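Local coordinates for LysR family transcriptional regulator (Vibrio vulnificus, PDB 5X0O), which probably acts as a LysR-type transcription factor that binds specific DNA sequences, here represented by its LysR substrate-binding domain, which probably senses an effector, without the DNA-binding part, at residues A[6-11]-A[37-42]. Sequence-based numbering, arbitrary orientation.
Sequences SGKIKI and NIELTT
Glu39 turns its carboxylate back to the residue that leads into the neighbouring strand, laying it against the aliphatic part of Lys8, with OE1 3.1 Å from Lys8 CD. The two chains cross at a slant, and a bend at the last torsion of the lysine turns Lys8 NZ away from the acid, 5.1 Å from Glu39 OE2. Lys10 rises from the same face as Glu39 and brings NZ to 4.2 Å from Glu39 OE2. Neither pair is a salt bridge, yet two long, flexible lysines suit this partly open face, where their charge would probably steady the acid. On the face behind, Ile11 turns CG1 between its backbone N and carbonyl carbon (chi1 73°), which sets this methylene 3.6 Å from Leu40 CD1; branched apolar residues fill this buried side. Between the two faces the strands run parallel, 14° apart, with Ile9 and Ile11 bonded alternately to Asn37, Glu39 and Thr41; the bond from Glu39 N to Ile9 O is nearly straight at 176°. Before the ladder begins, Asn37 reaches from ND2 to Gly7 O (3.0 Å), a side-chain amide standing in for a backbone donor. Helix 23-32, part of the right-handed beta-alpha-beta crossover usual in periplasmic-binding-protein-like domains, covers the apolar face, with Leu26 against Ile11 and Leu40 and Phe29 against Ile38. Strand 56-60 flanks strand 9-14 on its other edge, while strand 38-43 continues the sheet into a parallel strand of the second subunit, whose Phe131 packs on Ile38 and Leu40.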
ATOM      1  N   SER A   6      -6.909  15.123 -22.087  1.00 46.86           N
ATOM      2  CA  SER A   6      -6.850  16.552 -21.802  1.00 51.25           C
ATOM      3  C   SER A   6      -7.712  16.882 -20.590  1.00 49.18           C
ATOM      4  O   SER A   6      -7.551  17.932 -19.968  1.00 50.95           O
ATOM      5  CB  SER A   6      -7.301  17.372 -23.019  1.00 53.55           C
ATOM      6  OG  SER A   6      -8.713  17.379 -23.151  1.00 49.93           O
ATOM      7  N   GLY A   7      -8.627  15.977 -20.259  1.00 44.63           N
ATOM      8  CA  GLY A   7      -9.464  16.147 -19.090  1.00 40.54           C
ATOM      9  C   GLY A   7      -8.842  15.721 -17.782  1.00 38.43           C
ATOM     10  O   GLY A   7      -9.504  15.792 -16.742  1.00 40.46           O
ATOM     11  N   LYS A   8      -7.584  15.286 -17.798  1.00 32.78           N
ATOM     12  CA  LYS A   8      -6.935  14.765 -16.605  1.00 28.91           C
ATOM     13  C   LYS A   8      -5.434  14.974 -16.720  1.00 26.71           C
ATOM     14  O   LYS A   8      -4.910  15.341 -17.775  1.00 21.24           O
ATOM     15  CB  LYS A   8      -7.239  13.275 -16.409  1.00 28.91           C
ATOM     16  CG  LYS A   8      -6.472  12.373 -17.375  1.00 28.11           C
ATOM     17  CD  LYS A   8      -7.187  11.051 -17.592  1.00 31.95           C
ATOM     18  CE  LYS A   8      -6.552  10.239 -18.714  1.00 32.09           C
ATOM     19  NZ  LYS A   8      -6.823  10.835 -20.048  1.00 32.50           N
ATOM     20  N   ILE A   9      -4.743  14.728 -15.610  1.00 29.23           N
ATOM     21  CA  ILE A   9      -3.288  14.651 -15.578  1.00 29.14           C
ATOM     22  C   ILE A   9      -2.919  13.228 -15.192  1.00 27.45           C
ATOM     23  O   ILE A   9      -3.341  12.737 -14.136  1.00 29.99           O
ATOM     24  CB  ILE A   9      -2.676  15.664 -14.600  1.00 31.86           C
ATOM     25  CG1 ILE A   9      -3.088  17.082 -14.981  1.00 33.08           C
ATOM     26  CG2 ILE A   9      -1.165  15.558 -14.607  1.00 35.49           C
ATOM     27  CD1 ILE A   9      -2.368  18.132 -14.190  1.00 37.38           C
ATOM     28  N   LYS A  10      -2.145  12.562 -16.046  1.00 20.25           N
ATOM     29  CA  LYS A  10      -1.789  11.159 -15.866  1.00 25.01           C
ATOM     30  C   LYS A  10      -0.361  11.085 -15.333  1.00 27.68           C
ATOM     31  O   LYS A  10       0.590  11.428 -16.045  1.00 28.75           O
ATOM     32  CB  LYS A  10      -1.934  10.405 -17.186  1.00 26.83           C
ATOM     33  CG  LYS A  10      -2.008   8.897 -17.053  1.00 32.58           C
ATOM     34  CD  LYS A  10      -2.418   8.250 -18.370  1.00 39.74           C
ATOM     35  CE  LYS A  10      -2.514   6.739 -18.231  1.00 44.47           C
ATOM     36  NZ  LYS A  10      -3.326   6.350 -17.042  1.00 46.53           N
ATOM     37  N   ILE A  11      -0.207  10.642 -14.084  1.00 25.44           N
ATOM     38  CA  ILE A  11       1.097  10.595 -13.436  1.00 27.93           C
ATOM     39  C   ILE A  11       1.370   9.194 -12.898  1.00 27.16           C
ATOM     40  O   ILE A  11       0.450   8.426 -12.597  1.00 20.90           O
ATOM     41  CB  ILE A  11       1.220  11.644 -12.307  1.00 29.34           C
ATOM     42  CG1 ILE A  11       0.404  11.232 -11.087  1.00 33.19           C
ATOM     43  CG2 ILE A  11       0.750  13.003 -12.779  1.00 30.45           C
ATOM     44  CD1 ILE A  11       0.627  12.131  -9.893  1.00 36.60           C
ATOM     45  N   ASN A  37      -8.236  17.405 -12.617  1.00 30.55           N
ATOM     46  CA  ASN A  37      -8.387  16.003 -12.255  1.00 25.92           C
ATOM     47  C   ASN A  37      -7.052  15.290 -12.413  1.00 26.99           C
ATOM     48  O   ASN A  37      -6.296  15.562 -13.351  1.00 31.04           O
ATOM     49  CB  ASN A  37      -9.447  15.314 -13.117  1.00 25.35           C
ATOM     50  CG  ASN A  37     -10.746  16.088 -13.173  1.00 27.73           C
ATOM     51  OD1 ASN A  37     -11.503  16.128 -12.202  1.00 26.57           O
ATOM     52  ND2 ASN A  37     -11.011  16.712 -14.315  1.00 28.08           N
ATOM     53  N   ILE A  38      -6.768  14.375 -11.491  1.00 28.13           N
ATOM     54  CA  ILE A  38      -5.504  13.654 -11.453  1.00 30.88           C
ATOM     55  C   ILE A  38      -5.791  12.163 -11.546  1.00 31.08           C
ATOM     56  O   ILE A  38      -6.679  11.653 -10.854  1.00 27.09           O
ATOM     57  CB  ILE A  38      -4.707  13.987 -10.176  1.00 25.22           C
ATOM     58  CG1 ILE A  38      -4.041  15.356 -10.318  1.00 26.28           C
ATOM     59  CG2 ILE A  38      -3.678  12.901  -9.879  1.00 24.14           C
ATOM     60  CD1 ILE A  38      -3.147  15.722  -9.155  1.00 30.33           C
ATOM     61  N   GLU A  39      -5.051  11.471 -12.411  1.00 34.21           N
ATOM     62  CA  GLU A  39      -5.093  10.016 -12.508  1.00 36.46           C
ATOM     63  C   GLU A  39      -3.711   9.490 -12.136  1.00 35.92           C
ATOM     64  O   GLU A  39      -2.733   9.745 -12.847  1.00 42.76           O
ATOM     65  CB  GLU A  39      -5.513   9.562 -13.905  1.00 40.76           C
ATOM     66  CG  GLU A  39      -6.649   8.540 -13.894  1.00 53.47           C
ATOM     67  CD  GLU A  39      -7.489   8.560 -15.165  1.00 60.42           C
ATOM     68  OE1 GLU A  39      -8.415   9.399 -15.269  1.00 59.06           O
ATOM     69  OE2 GLU A  39      -7.224   7.732 -16.065  1.00 62.78           O
ATOM     70  N   LEU A  40      -3.633   8.765 -11.024  1.00 23.20           N
ATOM     71  CA  LEU A  40      -2.369   8.333 -10.449  1.00 20.42           C
ATOM     72  C   LEU A  40      -2.247   6.816 -10.517  1.00 28.10           C
ATOM     73  O   LEU A  40      -3.214   6.094 -10.262  1.00 27.77           O
ATOM     74  CB  LEU A  40      -2.252   8.806  -8.998  1.00 19.59           C
ATOM     75  CG  LEU A  40      -1.148   8.196  -8.137  1.00 34.15           C
ATOM     76  CD1 LEU A  40       0.216   8.518  -8.715  1.00 35.53           C
ATOM     77  CD2 LEU A  40      -1.255   8.691  -6.703  1.00 33.01           C
ATOM     78  N   THR A  41      -1.050   6.338 -10.858  1.00 22.56           N
ATOM     79  CA  THR A  41      -0.780   4.905 -10.946  1.00 27.42           C
ATOM     80  C   THR A  41       0.530   4.621 -10.227  1.00 26.85           C
ATOM     81  O   THR A  41       1.596   5.033 -10.696  1.00 27.86           O
ATOM     82  CB  THR A  41      -0.709   4.440 -12.400  1.00 32.72           C
ATOM     83  OG1 THR A  41      -1.787   5.021 -13.146  1.00 44.15           O
ATOM     84  CG2 THR A  41      -0.801   2.923 -12.478  1.00 28.00           C
ATOM     85  N   THR A  42       0.456   3.923  -9.095  1.00 30.54           N
ATOM     86  CA  THR A  42       1.660   3.496  -8.391  1.00 39.28           C
ATOM     87  C   THR A  42       2.342   2.382  -9.177  1.00 46.03           C
ATOM     88  O   THR A  42       1.720   1.360  -9.485  1.00 52.28           O
ATOM     89  CB  THR A  42       1.316   3.029  -6.976  1.00 38.91           C
ATOM     90  OG1 THR A  42       0.159   2.186  -7.011  1.00 43.26           O
ATOM     91  CG2 THR A  42       1.028   4.221  -6.083  1.00 33.81           C
TER